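Local structure of abietadiene synthase, chloroplastic (Abies grandis, 3S9V) at residues T643-S648 with R669-M674; S662-E667 with N737-I742. The protein is a largely helical plant enzyme of the terpene synthase family, with an N-terminal terpene synthase domain and a metal-binding one. One frame throughout, in Å; residues are numbered along the deposited sequence.

Contact 1 (T643-S648 with R669-M674); sequences TVVLIS and RFLQLM
V645 lays its two methyl branches over the ends of two side chains of helix 669-693, L671 and M674, which stand one turn apart. CG1 lies anti to the backbone N (chi1 170°) and packs against L671 CD1 at 3.9 Å; this leaves CG2 beside the backbone N, where it meets the sulfur of M674 (V645 CG2 to M674 SD 3.7 Å). M674 runs out extended to SD and bends only at its last torsion (chi3 72°), which turns the terminal methyl toward L671 CD1; the sulfur, not the methyl, is the nearer to V645 CG2. The other methyl of L671 serves a second neighbour: its CD2 lies 4.1 Å from L646 CD1, so the forked end of the leucine touches two consecutive residues of the facing helix. No hydrogen bond crosses this apolar helix-to-helix packing inside the all-helical metal-binding domain, where 669-674 opens the long helix 669-693. The axes of the two short helical segments approach to 11.4 Å, with 136° between their N-to-C directions, a wide separation bridged by side chains. Within segment 643-648, V644 O is gripped twice, by S648 N and S648 OG from opposite faces of its carbonyl plane. T750 of helix 741-757 touches both V645 and M674, while V644 and S648 turn to helix 521-541 and L646 packs on V605 of helix 599-621.

Contact 2 (S662-E667 with N737-I742); sequences SKIDRE and NKIPDI
This is a loop-to-loop packing contact at the partly buried margin of the helical domain, where the link between helices 658-661 and 669-693 meets the turn that joins helix 712-736 to helix 741-757. K663 and I739 carry it, their CA atoms 7.1 Å apart and their side chains overlapping side by side while pointing opposite ways. The aliphatic part of the lysine lies alongside the long branch of the isoleucine: K663 CD is 3.6 Å from I739 CG1, and K663 CB is 3.8 Å from I739 CD1. I739 CG1 sits anti to its own carbonyl carbon (chi1 -56°), which sends the ethyl arm to the lysine and leaves CG2 on the side of I664, a looser apposition with I664 CG2 at 4.4 Å from I739 CG2. The lysine chain is extended as far as CE and then bends (chi4 60°); K663 CE passes K738 O at 3.6 Å, and the ammonium group forms a salt bridge with E659.

Each loop has a local turn of its own. D665 OD1 accepts a short, bent bond from E667 N in an Asx turn, the donor standing 37° out of the carboxylate plane, whereas K738 is the centre of an inverse gamma turn closed by a weak bond from I739 N to N737 O. P740 follows as the N-cap residue of helix 741-757. F670 of helix 669-693 touches I739 as well. With no hydrogen bond between the loops, they are joined by van der Waals contact, in which K663 lends its methylenes to I739 while its charge is paired with E659.

Helix 669-693 and the loop leading into it tie the two contacts together, their centres about 9 Å apart. Contact 1 is buried and joins helix to helix through branched and sulfur-containing side chains; contact 2 lies nearer the surface and joins loop to loop, with the methylenes of a lysine packed on an isoleucine. Helix 741-757 borders contact 1 and begins within 737-742 of contact 2. Hydrogen bonds, absent across either contact, run between them instead: R666 NH1 probably hydrogen-bonds T643 OG1 (2.8 Å), and Q672 NE2 probably R666 O, while L671 packs on the backbone oxygens of I664 and D665.

Contact 1 (T643-S648 with R669-M674)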
ATOM      1  N   THR A 643     -15.204  13.485 -21.560  1.00 16.64           N
ATOM      2  CA  THR A 643     -14.646  14.464 -22.503  1.00 18.70           C
ATOM      3  C   THR A 643     -13.169  14.751 -22.226  1.00 18.45           C
ATOM      4  O   THR A 643     -12.338  14.749 -23.147  1.00 19.20           O
ATOM      5  CB  THR A 643     -15.462  15.784 -22.439  1.00 18.33           C
ATOM      6  OG1 THR A 643     -16.768  15.537 -22.963  1.00 18.80           O
ATOM      7  CG2 THR A 643     -14.787  16.911 -23.239  1.00 14.37           C
ATOM      8  N   VAL A 644     -12.853  14.978 -20.954  1.00 12.52           N
ATOM      9  CA  VAL A 644     -11.492  15.247 -20.533  1.00 16.44           C
ATOM     10  C   VAL A 644     -10.581  14.081 -20.937  1.00 17.33           C
ATOM     11  O   VAL A 644      -9.497  14.277 -21.488  1.00 15.35           O
ATOM     12  CB  VAL A 644     -11.440  15.433 -19.011  1.00 23.44           C
ATOM     13  CG1 VAL A 644     -10.015  15.769 -18.576  1.00 23.10           C
ATOM     14  CG2 VAL A 644     -12.425  16.524 -18.597  1.00 15.39           C
ATOM     15  N   VAL A 645     -11.039  12.864 -20.675  1.00 16.55           N
ATOM     16  CA  VAL A 645     -10.271  11.675 -21.018  1.00 16.77           C
ATOM     17  C   VAL A 645     -10.069  11.486 -22.520  1.00 19.01           C
ATOM     18  O   VAL A 645      -8.948  11.292 -22.983  1.00 24.12           O
ATOM     19  CB  VAL A 645     -10.943  10.403 -20.460  1.00 15.87           C
ATOM     20  CG1 VAL A 645     -10.277   9.159 -21.034  1.00 16.53           C
ATOM     21  CG2 VAL A 645     -10.842  10.395 -18.941  1.00 20.42           C
ATOM     22  N   LEU A 646     -11.155  11.544 -23.279  1.00 17.20           N
ATOM     23  CA  LEU A 646     -11.076  11.331 -24.712  1.00 18.83           C
ATOM     24  C   LEU A 646     -10.176  12.319 -25.454  1.00 19.32           C
ATOM     25  O   LEU A 646      -9.539  11.965 -26.449  1.00 20.40           O
ATOM     26  CB  LEU A 646     -12.482  11.315 -25.300  1.00 13.45           C
ATOM     27  CG  LEU A 646     -13.312  10.127 -24.781  1.00 19.55           C
ATOM     28  CD1 LEU A 646     -14.734  10.194 -25.324  1.00 15.45           C
ATOM     29  CD2 LEU A 646     -12.654   8.818 -25.191  1.00 12.55           C
ATOM     30  N   ILE A 647     -10.102  13.553 -24.977  1.00 18.43           N
ATOM     31  CA  ILE A 647      -9.236  14.513 -25.636  1.00 19.57           C
ATOM     32  C   ILE A 647      -7.790  14.353 -25.145  1.00 19.67           C
ATOM     33  O   ILE A 647      -6.854  14.416 -25.940  1.00 20.41           O
ATOM     34  CB  ILE A 647      -9.759  15.944 -25.437  1.00 23.82           C
ATOM     35  CG1 ILE A 647     -11.168  16.036 -26.044  1.00 18.40           C
ATOM     36  CG2 ILE A 647      -8.818  16.945 -26.097  1.00 25.31           C
ATOM     37  CD1 ILE A 647     -11.759  17.411 -26.075  1.00 26.39           C
ATOM     38  N   SER A 648      -7.608  14.107 -23.848  1.00 17.00           N
ATOM     39  CA  SER A 648      -6.267  13.907 -23.293  1.00 20.63           C
ATOM     40  C   SER A 648      -5.585  12.647 -23.868  1.00 23.07           C
ATOM     41  O   SER A 648      -4.364  12.618 -24.033  1.00 19.65           O
ATOM     42  CB  SER A 648      -6.339  13.769 -21.769  1.00 24.93           C
ATOM     43  OG  SER A 648      -6.813  14.952 -21.158  1.00 37.83           O
ATOM     44  N   ARG A 669     -17.904   0.188 -21.271  1.00 18.47           N
ATOM     45  CA  ARG A 669     -18.398   0.098 -19.902  1.00 17.11           C
ATOM     46  C   ARG A 669     -17.425   0.825 -18.979  1.00 18.56           C
ATOM     47  O   ARG A 669     -17.831   1.458 -18.009  1.00 24.30           O
ATOM     48  CB  ARG A 669     -18.507  -1.373 -19.489  1.00 15.71           C
ATOM     49  CG  ARG A 669     -18.925  -1.617 -18.051  1.00 18.44           C
ATOM     50  CD  ARG A 669     -20.360  -1.158 -17.789  1.00 22.80           C
ATOM     51  NE  ARG A 669     -20.809  -1.517 -16.444  1.00 24.72           N
ATOM     52  CZ  ARG A 669     -21.933  -1.074 -15.883  1.00 28.05           C
ATOM     53  NH1 ARG A 669     -22.731  -0.252 -16.546  1.00 32.64           N
ATOM     54  NH2 ARG A 669     -22.254  -1.438 -14.650  1.00 31.97           N
ATOM     55  N   PHE A 670     -16.139   0.737 -19.303  1.00 18.45           N
ATOM     56  CA  PHE A 670     -15.072   1.354 -18.515  1.00 17.95           C
ATOM     57  C   PHE A 670     -15.283   2.860 -18.344  1.00 19.24           C
ATOM     58  O   PHE A 670     -15.382   3.356 -17.220  1.00 18.65           O
ATOM     59  CB  PHE A 670     -13.725   1.060 -19.189  1.00 15.72           C
ATOM     60  CG  PHE A 670     -12.522   1.335 -18.324  1.00 20.46           C
ATOM     61  CD1 PHE A 670     -12.617   1.329 -16.941  1.00 19.32           C
ATOM     62  CD2 PHE A 670     -11.276   1.569 -18.908  1.00 23.31           C
ATOM     63  CE1 PHE A 670     -11.494   1.554 -16.144  1.00 21.25           C
ATOM     64  CE2 PHE A 670     -10.151   1.793 -18.123  1.00 26.37           C
ATOM     65  CZ  PHE A 670     -10.260   1.786 -16.735  1.00 18.00           C
ATOM     66  N   LEU A 671     -15.374   3.583 -19.456  1.00 19.26           N
ATOM     67  CA  LEU A 671     -15.578   5.026 -19.404  1.00 19.96           C
ATOM     68  C   LEU A 671     -16.941   5.382 -18.794  1.00 18.55           C
ATOM     69  O   LEU A 671     -17.071   6.385 -18.099  1.00 22.27           O
ATOM     70  CB  LEU A 671     -15.483   5.626 -20.808  1.00 19.79           C
ATOM     71  CG  LEU A 671     -15.243   7.140 -20.866  1.00 26.13           C
ATOM     72  CD1 LEU A 671     -13.751   7.412 -20.662  1.00 18.78           C
ATOM     73  CD2 LEU A 671     -15.693   7.697 -22.212  1.00 18.05           C
ATOM     74  N   GLN A 672     -17.950   4.564 -19.064  1.00 16.14           N
ATOM     75  CA  GLN A 672     -19.286   4.804 -18.535  1.00 17.08           C
ATOM     76  C   GLN A 672     -19.305   4.747 -17.011  1.00 14.63           C
ATOM     77  O   GLN A 672     -19.933   5.584 -16.360  1.00 12.37           O
ATOM     78  CB  GLN A 672     -20.279   3.788 -19.121  1.00 17.54           C
ATOM     79  CG  GLN A 672     -20.427   3.900 -20.638  1.00 22.79           C
ATOM     80  CD  GLN A 672     -21.309   2.822 -21.252  1.00 26.61           C
ATOM     81  OE1 GLN A 672     -21.428   1.721 -20.718  1.00 35.48           O
ATOM     82  NE2 GLN A 672     -21.913   3.131 -22.395  1.00 31.25           N
ATOM     83  N   LEU A 673     -18.603   3.771 -16.444  1.00 14.23           N
ATOM     84  CA  LEU A 673     -18.538   3.624 -14.996  1.00 17.67           C
ATOM     85  C   LEU A 673     -17.822   4.805 -14.342  1.00 20.34           C
ATOM     86  O   LEU A 673     -18.191   5.246 -13.251  1.00 22.34           O
ATOM     87  CB  LEU A 673     -17.830   2.320 -14.634  1.00 17.26           C
ATOM     88  CG  LEU A 673     -18.684   1.049 -14.698  1.00 17.16           C
ATOM     89  CD1 LEU A 673     -17.790  -0.170 -14.567  1.00 17.36           C
ATOM     90  CD2 LEU A 673     -19.716   1.069 -13.592  1.00 11.98           C
ATOM     91  N   MET A 674     -16.792   5.302 -15.015  1.00 20.91           N
ATOM     92  CA  MET A 674     -16.018   6.432 -14.522  1.00 22.58           C
ATOM     93  C   MET A 674     -16.965   7.608 -14.406  1.00 21.23           C
ATOM     94  O   MET A 674     -17.032   8.272 -13.370  1.00 21.77           O
ATOM     95  CB  MET A 674     -14.882   6.772 -15.502  1.00 23.89           C
ATOM     96  CG  MET A 674     -14.165   8.087 -15.202  1.00 15.88           C
ATOM     97  SD  MET A 674     -13.200   8.717 -16.612  1.00  9.60           S
ATOM     98  CE  MET A 674     -14.543   9.243 -17.646  1.00 13.66           C
TER

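Contact 2 (S662-E667 with N737-I742)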
ATOM      1  N   SER A 662     -11.698   2.179 -28.920  1.00 25.77           N
ATOM      2  CA  SER A 662     -12.939   1.450 -28.673  1.00 30.29           C
ATOM      3  C   SER A 662     -13.014   0.885 -27.254  1.00 30.69           C
ATOM      4  O   SER A 662     -14.091   0.539 -26.779  1.00 37.74           O
ATOM      5  CB  SER A 662     -13.098   0.306 -29.681  1.00 31.30           C
ATOM      6  OG  SER A 662     -12.156  -0.723 -29.429  1.00 34.16           O
ATOM      7  N   LYS A 663     -11.872   0.789 -26.582  1.00 29.19           N
ATOM      8  CA  LYS A 663     -11.836   0.269 -25.220  1.00 25.34           C
ATOM      9  C   LYS A 663     -12.016   1.354 -24.155  1.00 25.50           C
ATOM     10  O   LYS A 663     -12.145   1.049 -22.968  1.00 23.05           O
ATOM     11  CB  LYS A 663     -10.523  -0.478 -24.979  1.00 23.63           C
ATOM     12  CG  LYS A 663     -10.402  -1.763 -25.781  1.00 36.51           C
ATOM     13  CD  LYS A 663      -9.078  -2.469 -25.522  1.00 46.23           C
ATOM     14  CE  LYS A 663      -9.041  -3.846 -26.173  1.00 45.43           C
ATOM     15  NZ  LYS A 663      -9.202  -3.774 -27.651  1.00 55.87           N
ATOM     16  N   ILE A 664     -12.045   2.616 -24.572  1.00 24.11           N
ATOM     17  CA  ILE A 664     -12.209   3.706 -23.614  1.00 25.10           C
ATOM     18  C   ILE A 664     -13.156   4.796 -24.106  1.00 25.65           C
ATOM     19  O   ILE A 664     -13.258   5.858 -23.484  1.00 25.36           O
ATOM     20  CB  ILE A 664     -10.857   4.374 -23.294  1.00 25.74           C
ATOM     21  CG1 ILE A 664     -10.279   5.006 -24.567  1.00 20.24           C
ATOM     22  CG2 ILE A 664      -9.900   3.348 -22.704  1.00 14.01           C
ATOM     23  CD1 ILE A 664      -9.101   5.933 -24.325  1.00 22.54           C
ATOM     24  N   ASP A 665     -13.841   4.541 -25.218  1.00 27.04           N
ATOM     25  CA  ASP A 665     -14.755   5.535 -25.771  1.00 26.53           C
ATOM     26  C   ASP A 665     -16.083   5.573 -25.023  1.00 22.68           C
ATOM     27  O   ASP A 665     -16.277   4.855 -24.045  1.00 22.81           O
ATOM     28  CB  ASP A 665     -14.995   5.299 -27.274  1.00 33.59           C
ATOM     29  CG  ASP A 665     -15.727   3.993 -27.564  1.00 44.68           C
ATOM     30  OD1 ASP A 665     -16.556   3.565 -26.732  1.00 45.65           O
ATOM     31  OD2 ASP A 665     -15.487   3.404 -28.644  1.00 45.71           O
ATOM     32  N   ARG A 666     -16.998   6.408 -25.494  1.00 19.54           N
ATOM     33  CA  ARG A 666     -18.285   6.560 -24.840  1.00 19.66           C
ATOM     34  C   ARG A 666     -19.148   5.300 -24.821  1.00 25.08           C
ATOM     35  O   ARG A 666     -20.070   5.190 -24.008  1.00 26.41           O
ATOM     36  CB  ARG A 666     -19.034   7.728 -25.468  1.00 13.30           C
ATOM     37  CG  ARG A 666     -18.282   9.061 -25.323  1.00 16.07           C
ATOM     38  CD  ARG A 666     -19.205  10.213 -25.611  1.00 12.77           C
ATOM     39  NE  ARG A 666     -18.591  11.537 -25.580  1.00 13.73           N
ATOM     40  CZ  ARG A 666     -18.252  12.209 -24.483  1.00 22.86           C
ATOM     41  NH1 ARG A 666     -17.717  13.424 -24.596  1.00 16.49           N
ATOM     42  NH2 ARG A 666     -18.431  11.674 -23.280  1.00 18.13           N
ATOM     43  N   GLU A 667     -18.838   4.347 -25.693  1.00 23.70           N
ATOM     44  CA  GLU A 667     -19.574   3.088 -25.758  1.00 23.51           C
ATOM     45  C   GLU A 667     -19.010   2.020 -24.821  1.00 23.17           C
ATOM     46  O   GLU A 667     -19.633   0.981 -24.631  1.00 23.93           O
ATOM     47  CB  GLU A 667     -19.575   2.544 -27.192  1.00 31.15           C
ATOM     48  CG  GLU A 667     -20.709   3.070 -28.074  1.00 46.98           C
ATOM     49  CD  GLU A 667     -20.789   4.590 -28.110  1.00 60.45           C
ATOM     50  OE1 GLU A 667     -19.788   5.227 -28.513  1.00 63.81           O
ATOM     51  OE2 GLU A 667     -21.852   5.143 -27.740  1.00 62.81           O
ATOM     52  N   ASN A 737      -9.049  -5.400 -17.772  1.00 35.58           N
ATOM     53  CA  ASN A 737      -9.107  -5.023 -19.183  1.00 38.18           C
ATOM     54  C   ASN A 737      -7.719  -4.919 -19.809  1.00 39.51           C
ATOM     55  O   ASN A 737      -6.815  -4.298 -19.245  1.00 39.97           O
ATOM     56  CB  ASN A 737      -9.866  -3.700 -19.367  1.00 39.93           C
ATOM     57  CG  ASN A 737     -11.333  -3.805 -18.970  1.00 33.28           C
ATOM     58  OD1 ASN A 737     -11.872  -4.899 -18.811  1.00 39.36           O
ATOM     59  ND2 ASN A 737     -11.987  -2.660 -18.823  1.00 38.12           N
ATOM     60  N   LYS A 738      -7.559  -5.536 -20.976  1.00 41.52           N
ATOM     61  CA  LYS A 738      -6.287  -5.522 -21.694  1.00 43.18           C
ATOM     62  C   LYS A 738      -6.175  -4.225 -22.481  1.00 42.32           C
ATOM     63  O   LYS A 738      -6.439  -4.184 -23.679  1.00 42.30           O
ATOM     64  CB  LYS A 738      -6.210  -6.727 -22.632  1.00 47.64           C
ATOM     65  CG  LYS A 738      -6.339  -8.056 -21.903  1.00 56.91           C
ATOM     66  CD  LYS A 738      -6.379  -9.238 -22.858  1.00 68.03           C
ATOM     67  CE  LYS A 738      -6.584 -10.543 -22.095  1.00 71.33           C
ATOM     68  NZ  LYS A 738      -6.650 -11.719 -23.000  1.00 72.22           N
ATOM     69  N   ILE A 739      -5.778  -3.166 -21.781  1.00 41.49           N
ATOM     70  CA  ILE A 739      -5.641  -1.832 -22.355  1.00 36.13           C
ATOM     71  C   ILE A 739      -4.305  -1.240 -21.924  1.00 32.85           C
ATOM     72  O   ILE A 739      -3.853  -1.476 -20.807  1.00 35.41           O
ATOM     73  CB  ILE A 739      -6.762  -0.926 -21.831  1.00 36.92           C
ATOM     74  CG1 ILE A 739      -8.117  -1.564 -22.140  1.00 38.52           C
ATOM     75  CG2 ILE A 739      -6.634   0.467 -22.419  1.00 34.39           C
ATOM     76  CD1 ILE A 739      -9.281  -0.902 -21.433  1.00 39.29           C
ATOM     77  N   PRO A 740      -3.650  -0.463 -22.802  1.00 29.90           N
ATOM     78  CA  PRO A 740      -2.363   0.116 -22.395  1.00 29.13           C
ATOM     79  C   PRO A 740      -2.517   0.856 -21.062  1.00 30.06           C
ATOM     80  O   PRO A 740      -3.475   1.602 -20.856  1.00 28.29           O
ATOM     81  CB  PRO A 740      -2.017   1.044 -23.558  1.00 29.90           C
ATOM     82  CG  PRO A 740      -2.633   0.347 -24.730  1.00 33.97           C
ATOM     83  CD  PRO A 740      -3.982  -0.102 -24.190  1.00 26.21           C
ATOM     84  N   ASP A 741      -1.564   0.628 -20.164  1.00 31.32           N
ATOM     85  CA  ASP A 741      -1.555   1.210 -18.823  1.00 30.00           C
ATOM     86  C   ASP A 741      -1.935   2.687 -18.702  1.00 29.88           C
ATOM     87  O   ASP A 741      -2.762   3.051 -17.857  1.00 27.66           O
ATOM     88  CB  ASP A 741      -0.177   0.995 -18.185  1.00 35.65           C
ATOM     89  CG  ASP A 741      -0.201   1.136 -16.672  1.00 51.89           C
ATOM     90  OD1 ASP A 741      -0.920   0.347 -16.014  1.00 62.16           O
ATOM     91  OD2 ASP A 741       0.495   2.031 -16.136  1.00 57.84           O
ATOM     92  N   ILE A 742      -1.332   3.533 -19.533  1.00 25.67           N
ATOM     93  CA  ILE A 742      -1.593   4.964 -19.477  1.00 24.40           C
ATOM     94  C   ILE A 742      -3.064   5.333 -19.652  1.00 24.09           C
ATOM     95  O   ILE A 742      -3.542   6.268 -19.012  1.00 26.30           O
ATOM     96  CB  ILE A 742      -0.743   5.735 -20.522  1.00 26.46           C
ATOM     97  CG1 ILE A 742      -0.962   7.245 -20.372  1.00 24.70           C
ATOM     98  CG2 ILE A 742      -1.116   5.301 -21.915  1.00 25.43           C
ATOM     99  CD1 ILE A 742      -0.486   7.808 -19.044  1.00 22.31           C
TER